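Local coordinates for putative cell adhesion protein (Bacteroides eggerthii, PDB 4GPV) that probably serves as a subunit of a Bacteroides pilus, as in FimA-like major fimbrial proteins, and so takes part in cell adhesion, at residues Asn205-Gly210 against Ser220-Ser225; Ala183-Ala188 against Phe249-Asn254; Thr113-Asp118 against Ala188-Arg193; Pro260-Ile265 against Pro281-Asn286. One frame throughout, in Å; residues are numbered along the deposited sequence. Where two conformers were deposited one is given.

From the N terminus, Thr113-Asp118 is the first segment to find its partner, pairing antiparallel with Ala188-Arg193 in contact 3 and closing a loop of 69 residues. Contact 2 starts at Ala183-Ala188, before that loop has closed, and ends at Phe249-Asn254, so contacts 2 and 3 cross and share Ala188. Contact 1, Asn205-Gly210 with Ser220-Ser225, nests inside the loop of contact 2. Contact 4 follows in series, closing the hairpin between Pro260-Ile265 and Pro281-Asn286. Contacts 1, 3 and 4 join neighbouring strands of one mixed sheet around strand 176-193; contact 2 packs that sheet against strand 247-251 of the other.

Contact 1: Asn205-Gly210 against Ser220-Ser225; sequences NEFYTG and SGVTTS
Phe207, Tyr208 and Thr209 pair in parallel register with Val222, Thr223 and Thr224, adding strand 222-224 to the mixed sheet beside strand 207-209, which is itself hydrogen-bonded to strand 176-193. The two short axes run 35° apart. Four backbone hydrogen bonds form the ladder. Phe207 N donates to Gly221 O at 2.9 Å, and Phe207 O accepts from Thr223 N. Thr209 N reaches Thr223 O at 2.8 Å, but in a bent bond of 140° at the hydrogen, and Ser225 N donates to Thr209 O. Tyr208 CA lies 3.1 Å from Thr223 O, so one N-H hydrogen bond and one CA-H...O contact converge on that carbonyl. Among apolar contacts, Val222 turns CG1 opposite its own backbone N (chi1 177°), which brings that methyl to 3.5 Å from Thr209 CG2. Thr209 OG1 meanwhile has a weak hydrogen bond with Phe187 N. On the opposite sheet face, Tyr208 and Thr223 lie side by side, Tyr208 CD1 being 4.0 Å from Thr223 CB. Solvent completes the seam. One water donates to both Asn205 O, at 2.6 Å, and Ser220 O; a second links Phe207 O to Thr223 OG1, which it meets at 2.7 Å.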
loop_
_atom_site.group_PDB
_atom_site.type_symbol
_atom_site.label_atom_id
_atom_site.label_comp_id
_atom_site.label_asym_id
_atom_site.label_seq_id
_atom_site.Cartn_x
_atom_site.Cartn_y
_atom_site.Cartn_z
ATOM N N ASN A 205 12.223 -7.877 -0.750
ATOM C CA ASN A 205 13.608 -7.883 -1.183
ATOM C C ASN A 205 13.719 -7.187 -2.552
ATOM O O ASN A 205 14.804 -7.105 -3.114
ATOM C CB ASN A 205 14.210 -9.309 -1.175
ATOM C CG ASN A 205 13.601 -10.317 -2.109
ATOM O OD1 ASN A 205 12.676 -10.050 -2.884
ATOM N ND2 ASN A 205 14.146 -11.525 -2.056
ATOM N N GLU A 206 12.582 -6.663 -3.062
ATOM C CA GLU A 206 12.451 -5.882 -4.288
ATOM C C GLU A 206 11.592 -4.659 -4.009
ATOM O O GLU A 206 10.653 -4.721 -3.230
ATOM C CB GLU A 206 11.874 -6.682 -5.457
ATOM C CG GLU A 206 12.813 -7.734 -6.005
ATOM C CD GLU A 206 12.181 -8.459 -7.178
ATOM O OE1 GLU A 206 11.186 -9.189 -6.964
ATOM O OE2 GLU A 206 12.624 -8.227 -8.324
ATOM N N PHE A 207 11.940 -3.551 -4.632
ATOM C CA PHE A 207 11.296 -2.274 -4.346
ATOM C C PHE A 207 11.106 -1.417 -5.576
ATOM O O PHE A 207 11.862 -1.530 -6.537
ATOM C CB PHE A 207 12.232 -1.463 -3.396
ATOM C CG PHE A 207 12.635 -2.197 -2.138
ATOM C CD1 PHE A 207 11.794 -2.215 -1.036
ATOM C CD2 PHE A 207 13.751 -3.030 -2.126
ATOM C CE1 PHE A 207 12.100 -2.989 0.084
ATOM C CE2 PHE A 207 14.051 -3.810 -1.004
ATOM C CZ PHE A 207 13.237 -3.754 0.104
ATOM N N TYR A 208 10.232 -0.426 -5.448
ATOM C CA TYR A 208 10.142 0.664 -6.411
ATOM C C TYR A 208 10.627 1.933 -5.705
ATOM O O TYR A 208 10.477 2.035 -4.481
ATOM C CB TYR A 208 8.710 0.862 -6.911
ATOM C CG TYR A 208 8.173 -0.320 -7.683
ATOM C CD1 TYR A 208 8.505 -0.510 -9.026
ATOM C CD2 TYR A 208 7.306 -1.224 -7.086
ATOM C CE1 TYR A 208 7.979 -1.581 -9.752
ATOM C CE2 TYR A 208 6.819 -2.326 -7.781
ATOM C CZ TYR A 208 7.154 -2.497 -9.113
ATOM O OH TYR A 208 6.573 -3.536 -9.793
ATOM N N THR A 209 11.126 2.923 -6.446
ATOM C CA THR A 209 11.550 4.155 -5.804
ATOM C C THR A 209 11.209 5.365 -6.720
ATOM O O THR A 209 11.280 5.274 -7.955
ATOM C CB THR A 209 13.042 4.075 -5.369
ATOM O OG1 THR A 209 13.266 5.046 -4.363
ATOM C CG2 THR A 209 14.017 4.307 -6.514
ATOM N N GLY A 210 10.785 6.453 -6.106
ATOM C CA GLY A 210 10.408 7.653 -6.859
ATOM C C GLY A 210 11.554 8.526 -7.311
ATOM O O GLY A 210 11.387 9.380 -8.190
ATOM N N SER A 220 19.858 -2.538 -4.737
ATOM C CA SER A 220 19.641 -3.976 -4.879
ATOM C C SER A 220 18.151 -4.288 -5.064
ATOM O O SER A 220 17.368 -4.086 -4.138
ATOM C CB SER A 220 20.204 -4.724 -3.673
ATOM O OG SER A 220 21.566 -4.386 -3.474
ATOM N N GLY A 221 17.790 -4.754 -6.265
ATOM C CA GLY A 221 16.411 -5.097 -6.610
ATOM C C GLY A 221 15.486 -3.894 -6.592
ATOM O O GLY A 221 14.309 -4.004 -6.239
ATOM N N VAL A 222 16.011 -2.723 -6.995
ATOM C CA VAL A 222 15.241 -1.470 -6.991
ATOM C C VAL A 222 14.927 -1.039 -8.426
ATOM O O VAL A 222 15.817 -1.016 -9.272
ATOM C CB VAL A 222 15.975 -0.348 -6.211
ATOM C CG1 VAL A 222 15.209 0.976 -6.264
ATOM C CG2 VAL A 222 16.226 -0.756 -4.756
ATOM N N THR A 223 13.668 -0.641 -8.669
ATOM C CA THR A 223 13.194 -0.123 -9.954
ATOM C C THR A 223 12.622 1.277 -9.748
ATOM O O THR A 223 11.869 1.491 -8.793
ATOM C CB THR A 223 12.147 -1.082 -10.564
ATOM O OG1 THR A 223 12.766 -2.362 -10.749
ATOM C CG2 THR A 223 11.604 -0.587 -11.918
ATOM N N THR A 224 12.957 2.237 -10.627
ATOM C CA THR A 224 12.379 3.581 -10.493
ATOM C C THR A 224 10.934 3.563 -11.007
ATOM O O THR A 224 10.592 2.805 -11.927
ATOM C CB THR A 224 13.196 4.654 -11.218
ATOM O OG1 THR A 224 13.227 4.381 -12.624
ATOM C CG2 THR A 224 14.587 4.801 -10.651
ATOM N N SER A 225 10.099 4.383 -10.380
ATOM C CA SER A 225 8.700 4.541 -10.752
ATOM C C SER A 225 8.315 5.995 -10.650
ATOM O O SER A 225 8.383 6.582 -9.561
ATOM C CB SER A 225 7.791 3.708 -9.854
ATOM O OG SER A 225 6.453 3.982 -10.230
HETATM O O HOH W 1 16.863 -5.864 -2.103
HETATM O O HOH W 2 12.149 -3.917 -8.581
#

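Contact 2: Ala183-Ala188 against Phe249-Asn254; sequences AVLLFA and FYTFGN
Leu185 and Phe249 meet where the two sheets of the fold pack face to face, a sandwich-like layering in a family assigned to the transthyretin clan. Strands 183-186 and 249-251 run nearly parallel, 4° apart, yet their axes stay 9.3 Å from each other, a spacing filled by side chains. In the first shell, Leu185 CB sits over one face of the Phe249 ring in a CH-pi contact, 4.1 Å from its centroid and 23° off the normal, displaced toward the rim. Ala183 O lies in the ring plane at its edge, 3.4 Å from Phe249 CZ. The side chains of Leu185 and Phe249 overlap flank to flank, running in opposite senses, and Leu185, with CG swung opposite its backbone N (chi1 -165°), carries CD2 onward to 3.8 Å from Thr251 CB. Next along, Ala188 CB touches Thr251 OG1 at 3.2 Å. Outside this shell, Leu263 packs on both Leu185 and Phe249, while Ile160 touches Leu185 and Thr251. A Tris molecule, probably from the crystallisation liquor, lies close to the Phe249 side chain. Ala188 is the second residue of a G1 beta bulge, in which Phe187 and Ala188 both face Tyr208. Beyond the bulge, Phe187 O and Asn254 ND2 are 3.6 Å apart, and each is hydrogen-bonded to the same atom, Thr261 OG1.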
loop_
_atom_site.group_PDB
_atom_site.type_symbol
_atom_site.label_atom_id
_atom_site.label_comp_id
_atom_site.label_asym_id
_atom_site.label_seq_id
_atom_site.Cartn_x
_atom_site.Cartn_y
_atom_site.Cartn_z
ATOM N N ALA A 183 7.284 15.462 -3.715
ATOM C CA ALA A 183 7.076 14.578 -2.584
ATOM C C ALA A 183 7.321 13.189 -3.164
ATOM O O ALA A 183 6.718 12.826 -4.192
ATOM C CB ALA A 183 5.652 14.710 -2.023
ATOM N N VAL A 184 8.269 12.456 -2.587
ATOM C CA VAL A 184 8.679 11.163 -3.163
ATOM C C VAL A 184 8.573 10.018 -2.148
ATOM O O VAL A 184 8.711 10.236 -0.959
ATOM C CB VAL A 184 10.126 11.230 -3.758
ATOM C CG1 VAL A 184 10.241 12.230 -4.919
ATOM C CG2 VAL A 184 11.180 11.513 -2.675
ATOM N N LEU A 185 8.311 8.813 -2.645
ATOM C CA LEU A 185 8.316 7.623 -1.823
ATOM C C LEU A 185 9.491 6.817 -2.283
ATOM O O LEU A 185 9.581 6.482 -3.459
ATOM C CB LEU A 185 6.994 6.817 -1.884
ATOM C CG LEU A 185 6.833 5.773 -0.763
ATOM C CD1 LEU A 185 6.724 6.458 0.647
ATOM C CD2 LEU A 185 5.581 4.896 -1.019
ATOM N N LEU A 186 10.381 6.488 -1.363
ATOM C CA LEU A 186 11.567 5.706 -1.700
ATOM C C LEU A 186 11.407 4.324 -1.145
ATOM O O LEU A 186 10.968 4.167 0.011
ATOM C CB LEU A 186 12.865 6.383 -1.161
ATOM C CG LEU A 186 13.019 7.899 -1.383
ATOM C CD1 LEU A 186 14.377 8.401 -0.769
ATOM C CD2 LEU A 186 12.922 8.253 -2.887
ATOM N N PHE A 187 11.740 3.290 -1.957
ATOM C CA PHE A 187 11.721 1.898 -1.504
ATOM C C PHE A 187 10.356 1.466 -1.032
ATOM O O PHE A 187 10.202 0.921 0.056
ATOM C CB PHE A 187 12.780 1.633 -0.402
ATOM C CG PHE A 187 14.118 2.176 -0.831
ATOM C CD1 PHE A 187 14.737 1.702 -1.977
ATOM C CD2 PHE A 187 14.698 3.243 -0.154
ATOM C CE1 PHE A 187 15.930 2.268 -2.430
ATOM C CE2 PHE A 187 15.884 3.809 -0.604
ATOM C CZ PHE A 187 16.494 3.320 -1.746
ATOM N N ALA A 188 9.372 1.639 -1.916
ATOM C CA ALA A 188 8.040 1.066 -1.737
ATOM C C ALA A 188 8.170 -0.444 -1.956
ATOM O O ALA A 188 8.759 -0.830 -2.968
ATOM C CB ALA A 188 7.099 1.648 -2.789
ATOM N N PHE A 249 0.286 8.206 -1.058
ATOM C CA PHE A 249 0.785 7.088 -1.858
ATOM C C PHE A 249 0.211 5.807 -1.322
ATOM O O PHE A 249 -0.027 5.694 -0.117
ATOM C CB PHE A 249 2.329 7.002 -1.796
ATOM C CG PHE A 249 3.089 8.133 -2.439
ATOM C CD1 PHE A 249 3.075 8.310 -3.824
ATOM C CD2 PHE A 249 3.901 8.963 -1.678
ATOM C CE1 PHE A 249 3.805 9.343 -4.418
ATOM C CE2 PHE A 249 4.660 9.968 -2.274
ATOM C CZ PHE A 249 4.606 10.159 -3.635
ATOM N N TYR A 250 -0.007 4.835 -2.202
ATOM C CA TYR A 250 -0.350 3.474 -1.792
ATOM C C TYR A 250 0.913 2.669 -1.890
ATOM O O TYR A 250 1.670 2.834 -2.860
ATOM C CB TYR A 250 -1.431 2.842 -2.706
ATOM C CG TYR A 250 -2.691 3.656 -2.733
ATOM C CD1 TYR A 250 -3.483 3.798 -1.591
ATOM C CD2 TYR A 250 -3.088 4.310 -3.892
ATOM C CE1 TYR A 250 -4.634 4.588 -1.607
ATOM C CE2 TYR A 250 -4.258 5.064 -3.933
ATOM C CZ TYR A 250 -5.018 5.213 -2.788
ATOM O OH TYR A 250 -6.138 5.996 -2.849
ATOM N N THR A 251 1.148 1.775 -0.932
ATOM C CA THR A 251 2.369 0.963 -1.012
ATOM C C THR A 251 2.102 -0.376 -0.361
ATOM O O THR A 251 1.061 -0.549 0.258
ATOM C CB THR A 251 3.556 1.715 -0.338
ATOM O OG1 THR A 251 4.779 1.014 -0.641
ATOM C CG2 THR A 251 3.405 1.837 1.185
ATOM N N PHE A 252 3.029 -1.305 -0.479
ATOM C CA PHE A 252 2.819 -2.575 0.186
ATOM C C PHE A 252 3.652 -2.689 1.502
ATOM O O PHE A 252 4.540 -1.865 1.786
ATOM C CB PHE A 252 3.134 -3.741 -0.761
ATOM C CG PHE A 252 2.140 -3.888 -1.891
ATOM C CD1 PHE A 252 0.775 -3.666 -1.682
ATOM C CD2 PHE A 252 2.554 -4.311 -3.148
ATOM C CE1 PHE A 252 -0.148 -3.807 -2.742
ATOM C CE2 PHE A 252 1.625 -4.469 -4.199
ATOM C CZ PHE A 252 0.286 -4.234 -3.975
ATOM N N GLY A 253 3.347 -3.724 2.287
ATOM C CA GLY A 253 3.995 -3.985 3.568
ATOM C C GLY A 253 5.498 -3.997 3.471
ATOM O O GLY A 253 6.050 -4.454 2.477
ATOM N N ASN A 254 6.177 -3.434 4.454
ATOM C CA ASN A 254 7.632 -3.403 4.442
ATOM C C ASN A 254 8.141 -3.235 5.874
ATOM O O ASN A 254 8.104 -2.121 6.386
ATOM C CB ASN A 254 8.203 -2.277 3.533
ATOM C CG ASN A 254 9.712 -2.329 3.404
ATOM O OD1 ASN A 254 10.392 -3.295 3.817
ATOM N ND2 ASN A 254 10.284 -1.276 2.873
#

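Contact 3: Thr113-Asp118 against Ala188-Arg193; sequences TGSLMD and AGKKGR
Thr113 meets Arg193 with its CG2 methyl set obliquely to the guanidinium, crossing the aliphatic part of the arginine, in an antiparallel pairing of strand 113-115 with one end of strand 176-193. The bent Arg193 chain carries the flat group on to a salt bridge with Glu200, and Arg193 NE is hydrogen-bonded to Phe195 O. A second flat group, the Phe252 ring of contact 2, packs on Leu116 and on the backbone of Gly192. Gly114 and Gly192 form the hydrogen-bonded pair of the two strands: Gly114 N donates to Gly192 O at 2.9 Å with 169° at the hydrogen, and Gly192 N returns a hydrogen bond to Gly114 O at 2.8 Å. Past these, the hydrogen bond from Leu116 N to Lys190 O, 2.9 Å, is weak at 130°. Ser115 OG lies 3.5 Å from Lys190 CE, alongside an extended lysine chain. On turning its CG away from its own backbone N (chi1 -176°), Leu116 brings CD2 to 3.6 Å from Ala188 CB, next to Thr251 of the facing sheet. That same methyl lies 3.8 Å from Gly189 O, a buried carbonyl with no polar partner in the model.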
loop_
_atom_site.group_PDB
_atom_site.type_symbol
_atom_site.label_atom_id
_atom_site.label_comp_id
_atom_site.label_asym_id
_atom_site.label_seq_id
_atom_site.Cartn_x
_atom_site.Cartn_y
_atom_site.Cartn_z
ATOM N N THR A 113 1.271 -13.526 -5.504
ATOM C CA THR A 113 1.612 -12.135 -5.162
ATOM C C THR A 113 1.352 -11.263 -6.393
ATOM O O THR A 113 1.449 -11.736 -7.534
ATOM C CB THR A 113 3.093 -12.025 -4.678
ATOM O OG1 THR A 113 3.944 -12.375 -5.761
ATOM C CG2 THR A 113 3.418 -12.986 -3.547
ATOM N N GLY A 114 1.021 -10.008 -6.144
ATOM C CA GLY A 114 0.841 -9.009 -7.185
ATOM C C GLY A 114 1.912 -7.945 -7.030
ATOM O O GLY A 114 2.535 -7.849 -5.962
ATOM N N SER A 115 2.148 -7.137 -8.078
ATOM C CA SER A 115 3.190 -6.105 -7.952
ATOM C C SER A 115 2.570 -4.784 -7.696
ATOM O O SER A 115 1.405 -4.579 -8.056
ATOM C CB SER A 115 4.071 -6.054 -9.198
ATOM O OG SER A 115 4.907 -7.202 -9.180
ATOM N N LEU A 116 3.339 -3.857 -7.086
ATOM C CA LEU A 116 2.748 -2.542 -6.810
ATOM C C LEU A 116 2.556 -1.749 -8.099
ATOM O O LEU A 116 1.711 -0.856 -8.136
ATOM C CB LEU A 116 3.631 -1.760 -5.824
ATOM C CG LEU A 116 3.130 -0.384 -5.347
ATOM C CD1 LEU A 116 1.817 -0.491 -4.571
ATOM C CD2 LEU A 116 4.221 0.275 -4.493
HETATM N N MSE A 117 3.383 -2.029 -9.129
HETATM C CA MSE A 117 3.277 -1.336 -10.409
HETATM C C MSE A 117 2.921 -2.298 -11.510
HETATM O O MSE A 117 3.223 -3.499 -11.414
HETATM C CB MSE A 117 4.584 -0.603 -10.815
HETATM C CG MSE A 117 5.126 0.338 -9.758
HETATM SE SE MSE A 117 3.981 1.884 -9.535
HETATM C CE MSE A 117 4.548 2.370 -7.710
ATOM N N ASP A 118 2.324 -1.762 -12.586
ATOM C CA ASP A 118 1.992 -2.566 -13.752
ATOM C C ASP A 118 3.306 -2.886 -14.530
ATOM O O ASP A 118 4.374 -2.517 -14.043
ATOM C CB ASP A 118 0.917 -1.876 -14.608
ATOM C CG ASP A 118 1.330 -0.653 -15.390
ATOM O OD1 ASP A 118 2.550 -0.358 -15.441
ATOM O OD2 ASP A 118 0.444 -0.026 -16.013
ATOM N N ALA A 188 9.372 1.639 -1.916
ATOM C CA ALA A 188 8.040 1.066 -1.737
ATOM C C ALA A 188 8.170 -0.444 -1.956
ATOM O O ALA A 188 8.759 -0.830 -2.968
ATOM C CB ALA A 188 7.099 1.648 -2.789
ATOM N N GLY A 189 7.635 -1.278 -1.062
ATOM C CA GLY A 189 7.710 -2.729 -1.250
ATOM C C GLY A 189 7.034 -3.151 -2.551
ATOM O O GLY A 189 5.917 -2.712 -2.845
ATOM N N LYS A 190 7.717 -3.991 -3.356
ATOM C CA LYS A 190 7.160 -4.402 -4.649
ATOM C C LYS A 190 6.003 -5.423 -4.548
ATOM O O LYS A 190 5.037 -5.303 -5.294
ATOM C CB LYS A 190 8.275 -5.023 -5.521
ATOM C CG LYS A 190 7.764 -5.748 -6.787
ATOM C CD LYS A 190 8.887 -6.106 -7.741
ATOM C CE LYS A 190 8.360 -6.727 -9.016
ATOM N NZ LYS A 190 9.339 -6.586 -10.126
ATOM N N LYS A 191 6.113 -6.385 -3.617
ATOM C CA LYS A 191 5.208 -7.534 -3.512
ATOM C C LYS A 191 4.010 -7.320 -2.636
ATOM O O LYS A 191 4.146 -6.955 -1.480
ATOM C CB LYS A 191 5.958 -8.767 -2.993
ATOM C CG LYS A 191 6.773 -9.497 -4.039
ATOM C CD LYS A 191 7.089 -10.921 -3.584
ATOM C CE LYS A 191 7.926 -11.671 -4.591
ATOM N NZ LYS A 191 7.997 -13.122 -4.274
ATOM N N GLY A 192 2.845 -7.599 -3.198
ATOM C CA GLY A 192 1.573 -7.515 -2.494
ATOM C C GLY A 192 1.053 -8.924 -2.324
ATOM O O GLY A 192 0.662 -9.560 -3.308
ATOM N N ARG A 193 1.106 -9.439 -1.086
ATOM C CA ARG A 193 0.620 -10.761 -0.764
ATOM C C ARG A 193 -0.836 -10.692 -0.429
ATOM O O ARG A 193 -1.242 -9.907 0.452
ATOM C CB ARG A 193 1.399 -11.332 0.434
ATOM C CG ARG A 193 2.628 -12.114 0.081
ATOM C CD ARG A 193 2.280 -13.440 -0.572
ATOM N NE ARG A 193 2.014 -14.531 0.362
ATOM C CZ ARG A 193 2.912 -15.429 0.741
ATOM N NH1 ARG A 193 4.165 -15.347 0.314
ATOM N NH2 ARG A 193 2.572 -16.407 1.563
#

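Contact 4: Pro260-Ile265 against Pro281-Asn286; sequences PTILAI and PILFTN
Ile262, Leu263 and Ala264 run antiparallel to Leu283, Ile282 and Pro281, with 173° between the short axes, and three backbone hydrogen bonds hold the register: Phe284 N to Thr261 O, Leu263 N to Ile282 O, and Ile282 N to Leu263 O at 2.8 Å. The first and last of these donors approach nearly along the C=O axis, while Leu263 N lies in the carbonyl plane of Ile282. On one sheet face, Ile262 stands side by side with Leu283 and with Pro281. Its CG1 branch, opposite the carbonyl carbon (chi1 -51°), reaches Leu283 CG at 4.0 Å; its CG2 branch turns to Pro281 CB at 3.9 Å. Ala264 CB closes on the same proline carbon. These pairs belong to the beta hairpin of strands 262-271 and 274-283, which strand 176-193 flanks through backbone hydrogen bonds of Ile262 with Leu186 and of Ala264 with Val184. On the other face, Leu263 CB touches Ile282 CG2 and lies at the edge of the Phe284 ring, 4.0 Å from Phe284 CE2. Thr261 O lies at the edge too, in the plane of the ring. Leu263, Ile282 and Phe284 all pack on Val301 of strand 297-306, in the opposing sheet. Phe284 is the centre of an inverse gamma turn, closed by a weak hydrogen bond from Thr285 N to Leu283 O. Past this turn, the Thr285 side chain crosses that of Pro260, with Thr285 CG2 3.6 Å from Pro260 CB, and a water accepts from Thr261 N while donating to Phe284 O at 2.8 Å.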
loop_
_atom_site.group_PDB
_atom_site.type_symbol
_atom_site.label_atom_id
_atom_site.label_comp_id
_atom_site.label_asym_id
_atom_site.label_seq_id
_atom_site.Cartn_x
_atom_site.Cartn_y
_atom_site.Cartn_z
ATOM N N PRO A 260 14.170 -0.067 4.601
ATOM C CA PRO A 260 12.882 0.546 4.952
ATOM C C PRO A 260 12.376 1.494 3.892
ATOM O O PRO A 260 13.144 2.079 3.144
ATOM C CB PRO A 260 13.202 1.342 6.211
ATOM C CG PRO A 260 14.676 1.637 6.108
ATOM C CD PRO A 260 15.251 0.422 5.481
ATOM N N THR A 261 11.063 1.682 3.887
ATOM C CA THR A 261 10.413 2.658 3.033
ATOM C C THR A 261 10.714 4.048 3.622
ATOM O O THR A 261 10.824 4.208 4.849
ATOM C CB THR A 261 8.908 2.350 2.960
ATOM O OG1 THR A 261 8.725 1.076 2.301
ATOM C CG2 THR A 261 8.117 3.416 2.194
ATOM N N ILE A 262 10.849 5.059 2.747
ATOM C CA ILE A 262 11.166 6.430 3.167
ATOM C C ILE A 262 10.230 7.393 2.445
ATOM O O ILE A 262 10.102 7.320 1.221
ATOM C CB ILE A 262 12.654 6.826 2.861
ATOM C CG1 ILE A 262 13.680 5.788 3.375
ATOM C CG2 ILE A 262 12.956 8.311 3.317
ATOM C CD1 ILE A 262 15.082 5.974 2.867
ATOM N N LEU A 263 9.595 8.291 3.185
ATOM C CA LEU A 263 8.801 9.370 2.579
ATOM C C LEU A 263 9.631 10.636 2.670
ATOM O O LEU A 263 10.195 10.898 3.720
ATOM C CB LEU A 263 7.436 9.562 3.282
ATOM C CG LEU A 263 6.587 10.756 2.767
ATOM C CD1 LEU A 263 6.069 10.513 1.341
ATOM C CD2 LEU A 263 5.446 11.033 3.725
ATOM N N ALA A 264 9.766 11.405 1.563
ATOM C CA ALA A 264 10.547 12.625 1.655
ATOM C C ALA A 264 10.029 13.729 0.758
ATOM O O ALA A 264 9.358 13.479 -0.253
ATOM C CB ALA A 264 12.002 12.341 1.253
ATOM N N ILE A 265 10.389 14.950 1.128
ATOM C CA ILE A 265 10.307 16.092 0.241
ATOM C C ILE A 265 11.675 16.145 -0.415
ATOM O O ILE A 265 12.667 16.192 0.305
ATOM C CB ILE A 265 9.938 17.413 0.925
ATOM C CG1 ILE A 265 8.552 17.329 1.579
ATOM C CG2 ILE A 265 10.036 18.591 -0.105
ATOM C CD1 ILE A 265 8.320 18.412 2.627
ATOM N N PRO A 281 13.386 13.992 4.979
ATOM C CA PRO A 281 12.816 12.638 4.967
ATOM C C PRO A 281 12.305 12.090 6.303
ATOM O O PRO A 281 12.632 12.607 7.380
ATOM C CB PRO A 281 14.024 11.814 4.542
ATOM C CG PRO A 281 15.208 12.554 5.147
ATOM C CD PRO A 281 14.796 13.965 5.419
ATOM N N ILE A 282 11.560 10.988 6.200
ATOM C CA ILE A 282 11.127 10.192 7.336
ATOM C C ILE A 282 11.293 8.722 6.974
ATOM O O ILE A 282 10.743 8.263 5.970
ATOM C CB ILE A 282 9.721 10.522 7.905
ATOM C CG1 ILE A 282 9.503 9.842 9.301
ATOM C CG2 ILE A 282 8.609 10.195 6.956
ATOM C CD1 ILE A 282 10.597 10.280 10.495
ATOM N N LEU A 283 12.076 7.992 7.788
ATOM C CA LEU A 283 12.304 6.556 7.587
ATOM C C LEU A 283 11.259 5.788 8.341
ATOM O O LEU A 283 11.070 6.054 9.529
ATOM C CB LEU A 283 13.705 6.131 8.088
ATOM C CG LEU A 283 14.872 6.279 7.133
ATOM C CD1 LEU A 283 15.195 7.709 6.936
ATOM C CD2 LEU A 283 16.085 5.603 7.705
ATOM N N PHE A 284 10.609 4.823 7.678
ATOM C CA PHE A 284 9.610 3.958 8.316
ATOM C C PHE A 284 10.345 2.781 8.955
ATOM O O PHE A 284 10.333 1.638 8.445
ATOM C CB PHE A 284 8.538 3.493 7.333
ATOM C CG PHE A 284 7.562 4.606 7.054
ATOM C CD1 PHE A 284 6.495 4.847 7.916
ATOM C CD2 PHE A 284 7.747 5.458 5.970
ATOM C CE1 PHE A 284 5.596 5.893 7.665
ATOM C CE2 PHE A 284 6.833 6.497 5.709
ATOM C CZ PHE A 284 5.787 6.717 6.576
ATOM N N THR A 285 11.016 3.098 10.061
ATOM C CA THR A 285 11.729 2.152 10.927
ATOM C C THR A 285 11.205 2.302 12.350
ATOM O O THR A 285 10.675 3.354 12.715
ATOM C CB THR A 285 13.254 2.447 10.949
ATOM O OG1 THR A 285 13.479 3.762 11.475
ATOM C CG2 THR A 285 13.906 2.281 9.601
ATOM N N ASN A 286 11.469 1.295 13.186
ATOM C CA ASN A 286 11.107 1.387 14.601
ATOM C C ASN A 286 11.822 2.518 15.355
ATOM O O ASN A 286 11.278 2.983 16.343
ATOM C CB ASN A 286 11.425 0.059 15.290
ATOM C CG ASN A 286 10.388 -0.969 14.970
ATOM O OD1 ASN A 286 9.245 -0.656 14.600
ATOM N ND2 ASN A 286 10.771 -2.227 15.087
HETATM O O HOH W 3 9.632 0.336 6.097
#